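Local coordinates for protein phosphoacetylglucosamine mutase (Aspergillus lentulus, PDB 5O9X) that interconverts N-acetylglucosamine 6-phosphate and N-acetylglucosamine 1-phosphate, probably by way of a bisphosphorylated sugar intermediate, at residues Leu52-Leu57 against Asn124-Val129; Cys216-Gly221 against Pro250-Phe255; Phe373-Tyr378 against Ile387-Asn392. The protein carries 1 engineered substitution. One frame throughout, in Å; residues are numbered along the deposited sequence.

How the contacts relate
Following the chain from its N terminus, contact 1 closes first: it spans 66 residues and brings the end of helix 40-56 against strand 127-132 and the loop leading into it, in domain I. Contact 2 comes next, a shorter closure over 28 residues that joins two loops of domain II, those following strands 212-215 and 240-243. Contact 3 is the tightest, a hairpin of domain III with eight residues between its segments. The three run in series, so none nests in or crosses another. Their centres lie 29 to 33 Å apart, none touches another, and contacts 2 and 3 fall on opposite sides of the chain's centre, each with a side chain within about 9 Å of the bound glucose 1,6-bisphosphate.

Contact 1. Residues Leu52-Leu57 against Asn124-Val129; sequences LRSKKL and NPARVV
K55 and N124 hold each other by two hydrogen bonds, each giving a side-chain N-H to the other's main-chain carbonyl. The lysine bends at its last torsion (chi4 -75°), which turns K55 NZ onto N124 O at 2.9 Å, almost in line with the C=O bond; M122 O is a second acceptor for the same ammonium. In return N124 ND2 reaches K55 O at 3.0 Å, with the oxygen close to the plane of the amide. Asparagine suits this place because a short, rigid amide can meet a carbonyl in the last turn of helix 40-56, where the helix runs out of N-H groups of its own. The methylene chain of the lysine is used as well: K55 CG packs on A126 CB at 3.9 Å, the small methyl allowing the loop to lie close against the helix.

S54 makes the deeper link. With its hydroxyl anti to the backbone N (chi1 -179°), S54 OG takes up the N-H of R127 at 2.9 Å in a nearly straight bond (173° at the hydrogen), while the hydroxyl also bonds to Q60 O. One small group thus joins the helix end, the approach to strand 61-66 and R127 of strand 127-132.

Each of the three bonds joins a side chain of one segment to a main-chain atom of the other. An ammonium gripped by the two loop carbonyls N124 O and M122 O is probably electrostatically favourable, and the helix end is joined to the loop and strand by directional polar bonds more than by apolar packing.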
loop_
_atom_site.group_PDB
_atom_site.type_symbol
_atom_site.label_atom_id
_atom_site.label_comp_id
_atom_site.label_asym_id
_atom_site.label_seq_id
_atom_site.Cartn_x
_atom_site.Cartn_y
_atom_site.Cartn_z
ATOM N N LEU A 52 20.193 2.816 -13.684
ATOM C CA LEU A 52 20.297 4.256 -13.881
ATOM C C LEU A 52 19.914 5.033 -12.646
ATOM O O LEU A 52 20.550 6.075 -12.343
ATOM C CB LEU A 52 19.449 4.724 -15.078
ATOM C CG LEU A 52 19.937 4.205 -16.454
ATOM C CD1 LEU A 52 19.090 4.823 -17.550
ATOM C CD2 LEU A 52 21.425 4.499 -16.739
ATOM N N ARG A 53 18.895 4.556 -11.917
ATOM C CA ARG A 53 18.426 5.282 -10.749
ATOM C C ARG A 53 19.474 5.248 -9.696
ATOM O O ARG A 53 19.768 6.277 -9.061
ATOM C CB ARG A 53 17.061 4.725 -10.171
ATOM C CG ARG A 53 16.521 5.496 -8.966
ATOM C CD ARG A 53 16.182 6.920 -9.355
ATOM N NE ARG A 53 15.493 7.634 -8.303
ATOM C CZ ARG A 53 15.452 8.942 -8.182
ATOM N NH1 ARG A 53 16.169 9.727 -9.019
ATOM N NH2 ARG A 53 14.718 9.452 -7.214
ATOM N N SER A 54 20.034 4.064 -9.488
ATOM C CA SER A 54 21.014 3.898 -8.428
ATOM C C SER A 54 22.236 4.776 -8.732
ATOM O O SER A 54 22.713 5.494 -7.832
ATOM C CB SER A 54 21.462 2.445 -8.368
ATOM O OG SER A 54 22.398 2.296 -7.334
ATOM N N LYS A 55 22.744 4.662 -9.977
ATOM C CA LYS A 55 23.886 5.516 -10.452
ATOM C C LYS A 55 23.634 7.028 -10.241
ATOM O O LYS A 55 24.496 7.718 -9.635
ATOM C CB LYS A 55 24.243 5.168 -11.917
ATOM C CG LYS A 55 24.990 3.859 -12.099
ATOM C CD LYS A 55 25.253 3.631 -13.599
ATOM C CE LYS A 55 25.865 2.296 -13.925
ATOM N NZ LYS A 55 27.326 2.215 -13.583
ATOM N N LYS A 56 22.433 7.508 -10.616
ATOM C CA LYS A 56 22.052 8.919 -10.430
ATOM C C LYS A 56 22.083 9.301 -8.966
ATOM O O LYS A 56 22.458 10.447 -8.649
ATOM C CB LYS A 56 20.660 9.256 -11.003
ATOM C CG LYS A 56 20.253 10.728 -10.935
ATOM C CD LYS A 56 21.225 11.658 -11.719
ATOM C CE LYS A 56 20.667 13.084 -11.816
ATOM N NZ LYS A 56 21.639 13.937 -12.559
ATOM N N LEU A 57 21.715 8.346 -8.095
ATOM C CA LEU A 57 21.733 8.568 -6.654
ATOM C C LEU A 57 23.026 8.079 -6.025
ATOM O O LEU A 57 23.011 7.539 -4.921
ATOM C CB LEU A 57 20.446 8.014 -6.003
ATOM C CG LEU A 57 19.154 8.711 -6.487
ATOM C CD1 LEU A 57 17.920 8.045 -5.842
ATOM C CD2 LEU A 57 19.130 10.198 -6.144
ATOM N N ASN A 124 29.664 5.785 -11.567
ATOM C CA ASN A 124 29.072 5.496 -10.242
ATOM C C ASN A 124 28.714 3.965 -10.151
ATOM O O ASN A 124 28.418 3.313 -11.157
ATOM C CB ASN A 124 27.858 6.420 -9.933
ATOM C CG ASN A 124 28.259 7.871 -9.657
ATOM O OD1 ASN A 124 29.434 8.177 -9.457
ATOM N ND2 ASN A 124 27.279 8.766 -9.632
ATOM N N PRO A 125 28.874 3.359 -8.970
ATOM C CA PRO A 125 28.341 2.001 -8.891
ATOM C C PRO A 125 26.787 1.993 -8.997
ATOM O O PRO A 125 26.137 3.013 -8.798
ATOM C CB PRO A 125 28.846 1.506 -7.535
ATOM C CG PRO A 125 29.034 2.738 -6.707
ATOM C CD PRO A 125 29.529 3.772 -7.719
ATOM N N ALA A 126 26.222 0.867 -9.399
ATOM C CA ALA A 126 24.766 0.675 -9.282
ATOM C C ALA A 126 24.569 -0.487 -8.326
ATOM O O ALA A 126 25.250 -1.535 -8.484
ATOM C CB ALA A 126 24.196 0.339 -10.651
ATOM N N ARG A 127 23.643 -0.301 -7.357
ATOM C CA ARG A 127 23.358 -1.327 -6.358
ATOM C C ARG A 127 21.807 -1.539 -6.295
ATOM O O ARG A 127 21.070 -0.589 -6.072
ATOM C CB ARG A 127 23.949 -0.902 -4.991
ATOM C CG ARG A 127 25.497 -0.871 -4.978
ATOM C CD ARG A 127 25.994 -0.545 -3.580
ATOM N NE ARG A 127 27.449 -0.359 -3.546
ATOM C CZ ARG A 127 28.068 0.827 -3.661
ATOM N NH1 ARG A 127 27.385 1.969 -3.790
ATOM N NH2 ARG A 127 29.393 0.864 -3.608
ATOM N N VAL A 128 21.358 -2.753 -6.607
ATOM C CA VAL A 128 19.919 -3.076 -6.687
ATOM C C VAL A 128 19.630 -4.298 -5.790
ATOM O O VAL A 128 20.348 -5.254 -5.801
ATOM C CB VAL A 128 19.479 -3.229 -8.158
ATOM C CG1 VAL A 128 18.001 -3.681 -8.319
ATOM C CG2 VAL A 128 19.731 -1.919 -8.910
ATOM N N VAL A 129 18.577 -4.231 -4.985
ATOM C CA VAL A 129 18.157 -5.399 -4.138
ATOM C C VAL A 129 16.685 -5.725 -4.564
ATOM O O VAL A 129 15.876 -4.808 -4.796
ATOM C CB VAL A 129 18.359 -5.065 -2.604
ATOM C CG1 VAL A 129 17.647 -3.773 -2.191
ATOM C CG2 VAL A 129 17.836 -6.198 -1.686
#

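Contact 2. Residues Cys216-Gly221 against Pro250-Phe255; sequences CANGVG and PDSLNF
S252 meets N218 first: S252 CB packs against N218 CB at 3.7 Å, and S252 O comes 3.4 Å from N218 CB. The small serine lets the two loops come close here, and its carbonyl accepts the N-H of F255, closing a type II turn. L253 follows at the second position of that turn. Its CG extends anti to the backbone N (chi1 -178°), carrying L253 CD1 back to the other loop, where it rests 3.4 Å from G219 CA; the bare glycine fits this tight spot. L253 CA also faces A217 O at 3.5 Å as a CA-H...O contact.

N254 provides the main tie, as N254 N bonds A217 O at 2.9 Å, nearly straight at 169°. It adopts positive phi, which asparagine tolerates well and which the third position of a type II turn demands. Its ND2 bonds the carbonyls of the engineered A69 and of N71 in domain I, while OD1 lies 3.7 Å from A217 CB.

A217 and N218 are the central residues of a type I' turn, so two tight turns are joined through A217 O and N254 N. They sit in loops following parallel strands 212-215 and 240-243, the C-terminal edge where alpha/beta domains commonly place their sites; N254 is about 8 Å from the bound bisphosphate.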
loop_
_atom_site.group_PDB
_atom_site.type_symbol
_atom_site.label_atom_id
_atom_site.label_comp_id
_atom_site.label_asym_id
_atom_site.label_seq_id
_atom_site.Cartn_x
_atom_site.Cartn_y
_atom_site.Cartn_z
ATOM N N CYS A 216 -4.596 -14.606 5.606
ATOM C CA CYS A 216 -3.324 -14.162 5.010
ATOM C C CYS A 216 -3.313 -14.351 3.477
ATOM O O CYS A 216 -2.216 -14.329 2.805
ATOM C CB CYS A 216 -2.097 -14.836 5.657
ATOM S SG CYS A 216 -1.892 -14.380 7.397
ATOM N N ALA A 217 -4.524 -14.436 2.934
ATOM C CA ALA A 217 -4.721 -14.341 1.473
ATOM C C ALA A 217 -4.005 -15.433 0.683
ATOM O O ALA A 217 -3.831 -15.337 -0.574
ATOM C CB ALA A 217 -4.322 -12.891 0.959
ATOM N N ASN A 218 -3.594 -16.501 1.398
ATOM C CA ASN A 218 -2.706 -17.608 0.821
ATOM C C ASN A 218 -1.425 -17.040 0.196
ATOM O O ASN A 218 -0.919 -17.572 -0.820
ATOM C CB ASN A 218 -3.477 -18.439 -0.220
ATOM C CG ASN A 218 -4.708 -19.092 0.375
ATOM O OD1 ASN A 218 -5.903 -18.907 -0.125
ATOM N ND2 ASN A 218 -4.485 -19.783 1.455
ATOM N N GLY A 219 -0.949 -15.898 0.746
ATOM C CA GLY A 219 0.264 -15.243 0.244
ATOM C C GLY A 219 1.431 -15.286 1.214
ATOM O O GLY A 219 1.318 -15.843 2.312
ATOM N N VAL A 220 2.512 -14.576 0.830
ATOM C CA VAL A 220 3.770 -14.512 1.532
ATOM C C VAL A 220 3.551 -13.932 2.955
ATOM O O VAL A 220 4.273 -14.308 3.868
ATOM C CB VAL A 220 4.799 -13.613 0.776
ATOM C CG1 VAL A 220 4.314 -12.168 0.590
ATOM C CG2 VAL A 220 6.172 -13.795 1.391
ATOM N N GLY A 221 2.493 -13.158 3.153
ATOM C CA GLY A 221 2.256 -12.677 4.534
ATOM C C GLY A 221 1.979 -13.753 5.552
ATOM O O GLY A 221 2.225 -13.516 6.738
ATOM N N PRO A 250 -0.515 -21.971 -6.115
ATOM C CA PRO A 250 -0.500 -20.579 -6.565
ATOM C C PRO A 250 -1.917 -20.092 -6.988
ATOM O O PRO A 250 -2.158 -18.911 -6.961
ATOM C CB PRO A 250 0.404 -20.623 -7.807
ATOM C CG PRO A 250 0.207 -22.033 -8.344
ATOM C CD PRO A 250 0.120 -22.875 -7.115
ATOM N N ASP A 251 -2.836 -20.982 -7.328
ATOM C CA ASP A 251 -4.220 -20.548 -7.720
ATOM C C ASP A 251 -4.998 -20.042 -6.492
ATOM O O ASP A 251 -6.031 -19.358 -6.637
ATOM C CB ASP A 251 -5.037 -21.761 -8.268
ATOM C CG ASP A 251 -4.412 -22.415 -9.504
ATOM O OD1 ASP A 251 -3.583 -21.833 -10.261
ATOM O OD2 ASP A 251 -4.838 -23.551 -9.738
ATOM N N SER A 252 -4.524 -20.361 -5.297
ATOM C CA SER A 252 -5.174 -19.879 -4.045
ATOM C C SER A 252 -4.926 -18.414 -3.665
ATOM O O SER A 252 -5.624 -17.928 -2.769
ATOM C CB SER A 252 -4.697 -20.743 -2.871
ATOM O OG SER A 252 -5.257 -22.030 -3.091
ATOM N N LEU A 253 -3.956 -17.761 -4.305
ATOM C CA LEU A 253 -3.492 -16.455 -3.884
ATOM C C LEU A 253 -4.628 -15.445 -4.129
ATOM O O LEU A 253 -5.130 -15.334 -5.269
ATOM C CB LEU A 253 -2.270 -16.056 -4.720
ATOM C CG LEU A 253 -1.664 -14.684 -4.293
ATOM C CD1 LEU A 253 -1.087 -14.739 -2.850
ATOM C CD2 LEU A 253 -0.565 -14.308 -5.302
ATOM N N ASN A 254 -5.031 -14.693 -3.085
ATOM C CA ASN A 254 -6.156 -13.690 -3.214
ATOM C C ASN A 254 -7.484 -14.310 -3.683
ATOM O O ASN A 254 -8.343 -13.622 -4.263
ATOM C CB ASN A 254 -5.776 -12.496 -4.155
ATOM C CG ASN A 254 -4.570 -11.706 -3.624
ATOM O OD1 ASN A 254 -4.465 -11.432 -2.401
ATOM N ND2 ASN A 254 -3.684 -11.238 -4.552
ATOM N N PHE A 255 -7.660 -15.622 -3.442
ATOM C CA PHE A 255 -8.776 -16.312 -4.100
ATOM C C PHE A 255 -9.829 -16.574 -3.096
ATOM O O PHE A 255 -9.597 -17.319 -2.171
ATOM C CB PHE A 255 -8.340 -17.615 -4.861
ATOM C CG PHE A 255 -9.530 -18.362 -5.466
ATOM C CD1 PHE A 255 -10.135 -17.908 -6.657
ATOM C CD2 PHE A 255 -10.070 -19.466 -4.803
ATOM C CE1 PHE A 255 -11.260 -18.591 -7.176
ATOM C CE2 PHE A 255 -11.189 -20.132 -5.296
ATOM C CZ PHE A 255 -11.793 -19.674 -6.475
#

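Contact 3. Residues Phe373-Tyr378 against Ile387-Asn392; sequences FDVGVY and ITFSEN
V375, V377, I387 and F389 form the apolar centre, side by side on one face of two antiparallel strands. I387 CG2 lies between both valines, 3.7 Å from V375 CG1 and 3.9 Å from V377 CG2. V375 also sends its second branch to the phenylalanine, CG2 meeting F389 CD1 at 3.9 Å. Beta-branched residues suit such strands, since their methyls spread across neighbouring chains.

On the other face, T388 CG2 touches the edge of the Y378 ring, 3.7 Å from CE2. The tyrosine takes the position between backbone N and carbonyl carbon (chi1 58°), which swings its ring toward the threonine. G376 sits beside T388, its lack of a side chain admitting the threonine methyl closely.

Main-chain bonds run outward from here. G376 and T388 are a hydrogen-bonded pair, linked both ways, and beyond them S390 N bonds D374 O at 2.8 Å and 175°. S390 OG caps A393 N, starting helix 391-399, while D374 OD2 is held by K331 N.

This is a beta hairpin whose second strand, 385-389, edges the four-stranded sheet of domain III; in related phosphohexomutases the turn of this hairpin carries the sugar-binding loop.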
loop_
_atom_site.group_PDB
_atom_site.type_symbol
_atom_site.label_atom_id
_atom_site.label_comp_id
_atom_site.label_asym_id
_atom_site.label_seq_id
_atom_site.Cartn_x
_atom_site.Cartn_y
_atom_site.Cartn_z
ATOM N N PHE A 373 1.761 17.869 7.297
ATOM C CA PHE A 373 1.351 17.842 8.710
ATOM C C PHE A 373 2.556 17.464 9.571
ATOM O O PHE A 373 3.495 16.860 9.046
ATOM C CB PHE A 373 0.205 16.810 8.874
ATOM C CG PHE A 373 -1.001 17.188 8.067
ATOM C CD1 PHE A 373 -1.751 18.289 8.415
ATOM C CD2 PHE A 373 -1.379 16.441 6.925
ATOM C CE1 PHE A 373 -2.864 18.688 7.651
ATOM C CE2 PHE A 373 -2.505 16.831 6.155
ATOM C CZ PHE A 373 -3.242 17.946 6.518
ATOM N N ASP A 374 2.508 17.799 10.870
ATOM C CA ASP A 374 3.479 17.273 11.853
ATOM C C ASP A 374 3.288 15.758 11.922
ATOM O O ASP A 374 4.244 14.985 11.851
ATOM C CB ASP A 374 3.221 17.888 13.287
ATOM C CG ASP A 374 3.330 19.470 13.347
ATOM O OD1 ASP A 374 4.214 20.038 12.686
ATOM O OD2 ASP A 374 2.529 20.124 14.086
ATOM N N VAL A 375 2.026 15.337 12.078
ATOM C CA VAL A 375 1.676 13.884 12.080
ATOM C C VAL A 375 0.687 13.677 10.872
ATOM O O VAL A 375 -0.409 14.227 10.895
ATOM C CB VAL A 375 0.987 13.517 13.422
ATOM C CG1 VAL A 375 0.624 12.054 13.440
ATOM C CG2 VAL A 375 1.913 13.876 14.646
ATOM N N GLY A 376 1.073 12.941 9.844
ATOM C CA GLY A 376 0.145 12.848 8.698
ATOM C C GLY A 376 -0.398 11.390 8.697
ATOM O O GLY A 376 0.353 10.408 8.436
ATOM N N VAL A 377 -1.673 11.230 9.011
ATOM C CA VAL A 377 -2.224 9.867 9.069
ATOM C C VAL A 377 -2.767 9.661 7.648
ATOM O O VAL A 377 -3.584 10.467 7.174
ATOM C CB VAL A 377 -3.351 9.763 10.075
ATOM C CG1 VAL A 377 -3.999 8.346 10.031
ATOM C CG2 VAL A 377 -2.800 10.040 11.472
ATOM N N TYR A 378 -2.318 8.616 6.941
ATOM C CA TYR A 378 -2.938 8.382 5.628
ATOM C C TYR A 378 -3.255 6.918 5.313
ATOM O O TYR A 378 -2.379 6.078 5.363
ATOM C CB TYR A 378 -2.111 9.015 4.515
ATOM C CG TYR A 378 -0.675 8.558 4.380
ATOM C CD1 TYR A 378 -0.270 7.606 3.387
ATOM C CD2 TYR A 378 0.283 9.108 5.208
ATOM C CE1 TYR A 378 1.097 7.239 3.294
ATOM C CE2 TYR A 378 1.617 8.734 5.132
ATOM C CZ TYR A 378 2.012 7.865 4.161
ATOM O OH TYR A 378 3.357 7.624 4.191
ATOM N N ILE A 387 1.405 6.164 8.992
ATOM C CA ILE A 387 1.390 7.473 9.649
ATOM C C ILE A 387 2.792 7.969 9.513
ATOM O O ILE A 387 3.750 7.256 9.806
ATOM C CB ILE A 387 1.002 7.414 11.135
ATOM C CG1 ILE A 387 -0.410 6.875 11.287
ATOM C CG2 ILE A 387 0.916 8.863 11.683
ATOM C CD1 ILE A 387 -0.528 5.771 12.270
ATOM N N THR A 388 2.904 9.182 9.034
ATOM C CA THR A 388 4.231 9.781 8.855
ATOM C C THR A 388 4.418 10.892 9.937
ATOM O O THR A 388 3.487 11.588 10.296
ATOM C CB THR A 388 4.392 10.241 7.397
ATOM O OG1 THR A 388 5.685 10.769 7.257
ATOM C CG2 THR A 388 3.446 11.317 7.088
ATOM N N PHE A 389 5.612 10.970 10.504
ATOM C CA PHE A 389 5.947 11.997 11.529
ATOM C C PHE A 389 7.024 12.860 10.920
ATOM O O PHE A 389 8.041 12.338 10.464
ATOM C CB PHE A 389 6.481 11.325 12.779
ATOM C CG PHE A 389 5.445 10.502 13.495
ATOM C CD1 PHE A 389 4.640 11.089 14.494
ATOM C CD2 PHE A 389 5.258 9.156 13.148
ATOM C CE1 PHE A 389 3.676 10.335 15.165
ATOM C CE2 PHE A 389 4.269 8.396 13.785
ATOM C CZ PHE A 389 3.499 8.990 14.803
ATOM N N SER A 390 6.757 14.138 10.857
ATOM C CA SER A 390 7.764 15.110 10.322
ATOM C C SER A 390 9.049 15.186 11.165
ATOM O O SER A 390 9.080 14.728 12.331
ATOM C CB SER A 390 7.192 16.503 10.266
ATOM O OG SER A 390 7.060 17.110 11.565
ATOM N N GLU A 391 10.110 15.762 10.590
ATOM C CA GLU A 391 11.319 16.022 11.378
ATOM C C GLU A 391 11.085 16.761 12.743
ATOM O O GLU A 391 11.531 16.284 13.798
ATOM C CB GLU A 391 12.402 16.657 10.499
ATOM C CG GLU A 391 13.074 15.676 9.534
ATOM C CD GLU A 391 13.387 14.292 10.147
ATOM O OE1 GLU A 391 14.146 14.229 11.144
ATOM O OE2 GLU A 391 12.867 13.254 9.644
ATOM N N ASN A 392 10.333 17.851 12.696
ATOM C CA ASN A 392 9.960 18.624 13.849
ATOM C C ASN A 392 9.131 17.834 14.842
ATOM O O ASN A 392 9.304 17.984 16.046
ATOM C CB ASN A 392 9.265 19.905 13.417
ATOM C CG ASN A 392 10.265 20.933 12.848
ATOM O OD1 ASN A 392 11.497 20.765 12.958
ATOM N ND2 ASN A 392 9.746 21.995 12.245
#